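Local coordinates for alpha-galactosidase (Lactobacillus brevis, PDB 3MI6), which probably hydrolyses terminal, non-reducing alpha-D-galactose residues from alpha-galactosides, as a member of glycosyl hydrolase family 36, at residues D[189-194]-D[235-240]; D[209-214]-D[260-265]. All coordinates share one frame; numbering follows the deposited sequence.

Both interactions lie within the N-terminal beta domain of this enzyme, with centres about 11 Å apart, away from the predicted active site. Along the chain their segments alternate: 189-194, 209-214, 235-240, 260-265. Interaction 1 pairs strands 192-197 and 233-236 of a large antiparallel sheet, whose outermost strand in this chain, 205-210, lies next to 192-197. That strand leads into 209-214, where the chain leaves this sheet and enters another in strand 214-219, which interaction 2 pairs with strand 258-264. Probable backbone bonds between Tyr191 O and Leu211 N and Leu193 N and His209 O, with Leu235 packed on Ile262, tie the two contacts together where the sheets meet.

Interaction 1: residues D[189-194]-D[235-240]; sequences ANYDLI and LARPQT
Tyr191 is sandwiched between two residues of the 235-240 segment. The guanidinium of Arg237 lies flat on one ring face, centres 4.2 Å and planes 8° apart, a cation-pi stack, while Leu235 CD1 sits over the opposite face, 4.3 Å from the ring centroid. Arg237 starts out pointing away from the 189-194 segment, and a bend at chi2 (-65°) brings its head group back over the ring; a long, flexible cation suits that detour. Beside the stack, two backbone bonds join the strands: Asp192 N gives to Ala236 O at 2.7 Å, Ala236 N to Asp192 O at 2.9 Å. Small Ala236 fits between, its CB 3.8 Å from Ile194 CD1.

The other end is more open, with Asn190 and Pro238 exposed. Here Arg237 NH1 gives to Asn190 O at 3.3 Å, an oxygen near the guanidinium plane, with the donor well above the carbonyl plane; its stronger partner is Asp188. Asp192, on the same face as Ala236, forms a salt bridge with Arg208. Asn190 centres an inverse gamma turn leading into the strand, and a type I turn from Arg237 to Thr240 follows strand 233-236: an antiparallel strand pair of a galactose mutarotase-like beta domain.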
loop_
_atom_site.group_PDB
_atom_site.type_symbol
_atom_site.label_atom_id
_atom_site.label_comp_id
_atom_site.label_asym_id
_atom_site.label_seq_id
_atom_site.Cartn_x
_atom_site.Cartn_y
_atom_site.Cartn_z
ATOM N N ALA D 189 18.103 3.476 5.357
ATOM C CA ALA D 189 16.953 4.368 5.368
ATOM C C ALA D 189 15.647 3.603 5.272
ATOM O O ALA D 189 14.636 4.118 4.764
ATOM C CB ALA D 189 17.050 5.371 4.246
ATOM N N ASN D 190 15.666 2.364 5.749
ATOM C CA ASN D 190 14.430 1.601 5.815
ATOM C C ASN D 190 13.641 1.960 7.080
ATOM O O ASN D 190 13.408 1.094 7.929
ATOM C CB ASN D 190 14.684 0.078 5.745
ATOM C CG ASN D 190 15.625 -0.330 4.594
ATOM O OD1 ASN D 190 16.423 -1.278 4.735
ATOM N ND2 ASN D 190 15.544 0.377 3.460
ATOM N N TYR D 191 13.242 3.223 7.217
ATOM C CA TYR D 191 12.368 3.613 8.331
ATOM C C TYR D 191 11.132 4.367 7.853
ATOM O O TYR D 191 11.105 4.875 6.731
ATOM C CB TYR D 191 13.110 4.485 9.359
ATOM C CG TYR D 191 14.276 3.812 10.050
ATOM C CD1 TYR D 191 14.087 3.069 11.200
ATOM C CD2 TYR D 191 15.567 3.945 9.564
ATOM C CE1 TYR D 191 15.144 2.458 11.837
ATOM C CE2 TYR D 191 16.630 3.347 10.201
ATOM C CZ TYR D 191 16.409 2.598 11.333
ATOM O OH TYR D 191 17.460 1.982 11.966
ATOM N N ASP D 192 10.110 4.439 8.703
ATOM C CA ASP D 192 8.982 5.336 8.457
ATOM C C ASP D 192 9.263 6.481 9.383
ATOM O O ASP D 192 9.687 6.253 10.516
ATOM C CB ASP D 192 7.622 4.738 8.885
ATOM C CG ASP D 192 7.142 3.602 7.993
ATOM O OD1 ASP D 192 7.593 3.491 6.833
ATOM O OD2 ASP D 192 6.284 2.814 8.457
ATOM N N LEU D 193 9.014 7.702 8.913
ATOM C CA LEU D 193 9.057 8.899 9.752
ATOM C C LEU D 193 7.676 9.107 10.315
ATOM O O LEU D 193 6.703 9.166 9.563
ATOM C CB LEU D 193 9.452 10.128 8.926
ATOM C CG LEU D 193 9.158 11.517 9.490
ATOM C CD1 LEU D 193 9.845 11.702 10.812
ATOM C CD2 LEU D 193 9.609 12.546 8.505
ATOM N N ILE D 194 7.593 9.220 11.633
ATOM C CA ILE D 194 6.333 9.424 12.313
ATOM C C ILE D 194 6.368 10.808 12.952
ATOM O O ILE D 194 7.238 11.102 13.773
ATOM C CB ILE D 194 6.120 8.353 13.387
ATOM C CG1 ILE D 194 6.166 6.967 12.742
ATOM C CG2 ILE D 194 4.796 8.557 14.110
ATOM C CD1 ILE D 194 6.094 5.808 13.739
ATOM N N LEU D 235 11.536 7.399 14.273
ATOM C CA LEU D 235 11.902 6.606 13.105
ATOM C C LEU D 235 11.574 5.162 13.418
ATOM O O LEU D 235 12.264 4.530 14.229
ATOM C CB LEU D 235 13.390 6.697 12.799
ATOM C CG LEU D 235 14.001 7.862 12.030
ATOM C CD1 LEU D 235 15.356 7.414 11.509
ATOM C CD2 LEU D 235 13.111 8.287 10.887
ATOM N N ALA D 236 10.523 4.632 12.800
ATOM C CA ALA D 236 10.165 3.244 13.045
ATOM C C ALA D 236 10.605 2.362 11.887
ATOM O O ALA D 236 10.613 2.795 10.730
ATOM C CB ALA D 236 8.677 3.115 13.278
ATOM N N ARG D 237 10.998 1.132 12.196
ATOM C CA ARG D 237 11.139 0.135 11.158
ATOM C C ARG D 237 9.723 -0.060 10.623
ATOM O O ARG D 237 8.751 0.240 11.336
ATOM C CB ARG D 237 11.706 -1.147 11.744
ATOM C CG ARG D 237 13.180 -1.053 12.104
ATOM C CD ARG D 237 14.038 -0.841 10.860
ATOM N NE ARG D 237 15.451 -1.107 11.110
ATOM C CZ ARG D 237 16.429 -0.802 10.263
ATOM N NH1 ARG D 237 16.150 -0.199 9.114
ATOM N NH2 ARG D 237 17.689 -1.085 10.574
ATOM N N PRO D 238 9.594 -0.536 9.367
ATOM C CA PRO D 238 8.302 -0.582 8.651
ATOM C C PRO D 238 7.213 -1.380 9.356
ATOM O O PRO D 238 6.042 -1.063 9.165
ATOM C CB PRO D 238 8.659 -1.256 7.327
ATOM C CG PRO D 238 10.113 -0.910 7.127
ATOM C CD PRO D 238 10.712 -0.971 8.511
ATOM N N GLN D 239 7.585 -2.374 10.158
ATOM C CA GLN D 239 6.606 -3.223 10.827
ATOM C C GLN D 239 6.471 -2.955 12.307
ATOM O O GLN D 239 5.716 -3.623 12.998
ATOM C CB GLN D 239 6.925 -4.699 10.613
ATOM C CG GLN D 239 6.159 -5.297 9.465
ATOM C CD GLN D 239 6.703 -4.858 8.120
ATOM O OE1 GLN D 239 5.932 -4.470 7.229
ATOM N NE2 GLN D 239 8.040 -4.919 7.957
ATOM N N THR D 240 7.225 -1.995 12.804
ATOM C CA THR D 240 7.058 -1.584 14.183
ATOM C C THR D 240 5.656 -1.027 14.458
ATOM O O THR D 240 5.083 -0.306 13.645
ATOM C CB THR D 240 8.094 -0.546 14.562
ATOM O OG1 THR D 240 9.385 -1.137 14.443
ATOM C CG2 THR D 240 7.876 -0.087 15.997
#

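Interaction 2: residues D[209-214]-D[260-265]; sequences HPLRPG and DAIEVD
The flat peptide groups of Gly214 and Val264 meet in plane at one bond and slightly tilted at the other. The Gly214 N-H lies in the plane of the Val264 carbonyl, on a lone pair, 3.0 Å from N to O and nearly straight (168°). The return bond, Val264 N to Gly214 O at 3.1 Å, approaches 18° off the carbonyl plane. Together they make an antiparallel hydrogen-bonded pair joining strands 214-219 and 258-264 in the N-terminal beta domain. Glycine suits the place: its backbone angles (phi 108°) would jam a CB against the preceding carbonyl oxygen.

On the Leu211 side the contact turns apolar. Val264 holds CG2 anti to its carbonyl carbon, which turns this methyl to Leu211 CB, 3.8 Å away; the branched, compact side chain also lies beside Arg212 O. Replacing Val264 by an alanine would probably open a gap beside Leu211 and let that leucine shift. Leu211 crosses Ile262 at about a right angle, and both also rest on Leu235. Pro213 O accepts a hydrogen bond from Gln195 of a neighbouring subunit. Glu263 OE1 accepts one from Gln87 N, and the Glu263 CA-H is directed at Gly214 O, with CA and O 3.2 Å apart.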
loop_
_atom_site.group_PDB
_atom_site.type_symbol
_atom_site.label_atom_id
_atom_site.label_comp_id
_atom_site.label_asym_id
_atom_site.label_seq_id
_atom_site.Cartn_x
_atom_site.Cartn_y
_atom_site.Cartn_z
ATOM N N HIS D 209 5.043 7.982 7.365
ATOM C CA HIS D 209 5.496 7.889 5.970
ATOM C C HIS D 209 6.904 7.278 5.848
ATOM O O HIS D 209 7.789 7.513 6.678
ATOM C CB HIS D 209 5.423 9.267 5.269
ATOM C CG HIS D 209 4.023 9.766 5.067
ATOM N ND1 HIS D 209 3.325 10.452 6.040
ATOM C CD2 HIS D 209 3.179 9.641 4.018
ATOM C CE1 HIS D 209 2.115 10.735 5.596
ATOM N NE2 HIS D 209 2.001 10.256 4.372
ATOM N N PRO D 210 7.108 6.468 4.817
ATOM C CA PRO D 210 8.433 5.902 4.570
ATOM C C PRO D 210 9.403 7.014 4.171
ATOM O O PRO D 210 8.976 7.931 3.480
ATOM C CB PRO D 210 8.201 4.972 3.368
ATOM C CG PRO D 210 6.743 4.779 3.278
ATOM C CD PRO D 210 6.125 6.045 3.815
ATOM N N LEU D 211 10.663 6.942 4.599
ATOM C CA LEU D 211 11.671 7.898 4.178
ATOM C C LEU D 211 11.828 7.809 2.673
ATOM O O LEU D 211 11.463 6.796 2.064
ATOM C CB LEU D 211 13.003 7.581 4.848
ATOM C CG LEU D 211 13.422 8.326 6.123
ATOM C CD1 LEU D 211 12.302 9.167 6.719
ATOM C CD2 LEU D 211 13.944 7.342 7.136
ATOM N N ARG D 212 12.342 8.877 2.074
ATOM C CA ARG D 212 12.712 8.873 0.660
ATOM C C ARG D 212 13.989 9.692 0.424
ATOM O O ARG D 212 14.456 10.396 1.312
ATOM C CB ARG D 212 11.559 9.386 -0.218
ATOM C CG ARG D 212 10.762 10.548 0.388
ATOM C CD ARG D 212 10.339 11.591 -0.676
ATOM N NE ARG D 212 10.508 12.911 -0.110
ATOM C CZ ARG D 212 11.504 13.712 -0.438
ATOM N NH1 ARG D 212 12.356 13.321 -1.356
ATOM N NH2 ARG D 212 11.650 14.898 0.123
ATOM N N PRO D 213 14.565 9.599 -0.773
ATOM C CA PRO D 213 15.805 10.348 -0.971
ATOM C C PRO D 213 15.555 11.829 -0.818
ATOM O O PRO D 213 14.595 12.313 -1.359
ATOM C CB PRO D 213 16.171 10.021 -2.413
ATOM C CG PRO D 213 15.611 8.631 -2.602
ATOM C CD PRO D 213 14.293 8.680 -1.890
ATOM N N GLY D 214 16.406 12.533 -0.097
ATOM C CA GLY D 214 16.232 13.953 0.063
ATOM C C GLY D 214 15.778 14.355 1.457
ATOM O O GLY D 214 15.969 13.630 2.446
ATOM N N ASP D 260 13.234 19.512 12.787
ATOM C CA ASP D 260 13.376 18.062 12.841
ATOM C C ASP D 260 13.574 17.622 11.419
ATOM O O ASP D 260 12.650 17.687 10.620
ATOM C CB ASP D 260 12.104 17.414 13.361
ATOM C CG ASP D 260 12.037 17.385 14.863
ATOM O OD1 ASP D 260 12.932 17.944 15.540
ATOM O OD2 ASP D 260 11.073 16.789 15.378
ATOM N N ALA D 261 14.776 17.188 11.088
ATOM C CA ALA D 261 15.099 16.981 9.693
ATOM C C ALA D 261 15.753 15.644 9.480
ATOM O O ALA D 261 16.648 15.242 10.223
ATOM C CB ALA D 261 15.969 18.107 9.164
ATOM N N ILE D 262 15.289 14.949 8.455
ATOM C CA ILE D 262 15.824 13.651 8.110
ATOM C C ILE D 262 16.153 13.619 6.640
ATOM O O ILE D 262 15.277 13.808 5.795
ATOM C CB ILE D 262 14.817 12.580 8.349
ATOM C CG1 ILE D 262 14.419 12.600 9.793
ATOM C CG2 ILE D 262 15.415 11.248 8.055
ATOM C CD1 ILE D 262 14.378 11.208 10.350
ATOM N N GLU D 263 17.418 13.355 6.345
ATOM C CA GLU D 263 17.907 13.360 4.979
ATOM C C GLU D 263 18.429 11.978 4.650
ATOM O O GLU D 263 19.182 11.386 5.417
ATOM C CB GLU D 263 19.009 14.413 4.813
ATOM C CG GLU D 263 19.428 14.677 3.375
ATOM C CD GLU D 263 20.548 15.707 3.291
ATOM O OE1 GLU D 263 21.183 15.947 4.353
ATOM O OE2 GLU D 263 20.788 16.268 2.182
ATOM N N VAL D 264 17.996 11.469 3.510
ATOM C CA VAL D 264 18.446 10.187 2.994
ATOM C C VAL D 264 19.357 10.519 1.832
ATOM O O VAL D 264 18.925 11.127 0.859
ATOM C CB VAL D 264 17.253 9.338 2.513
ATOM C CG1 VAL D 264 17.721 8.021 1.948
ATOM C CG2 VAL D 264 16.258 9.120 3.672
ATOM N N ASP D 265 20.623 10.135 1.940
ATOM C CA ASP D 265 21.610 10.542 0.951
ATOM C C ASP D 265 21.709 9.551 -0.191
ATOM O O ASP D 265 20.953 8.577 -0.263
ATOM C CB ASP D 265 22.990 10.729 1.588
ATOM C CG ASP D 265 23.656 9.408 1.947
ATOM O OD1 ASP D 265 22.926 8.435 2.197
ATOM O OD2 ASP D 265 24.905 9.336 1.997
#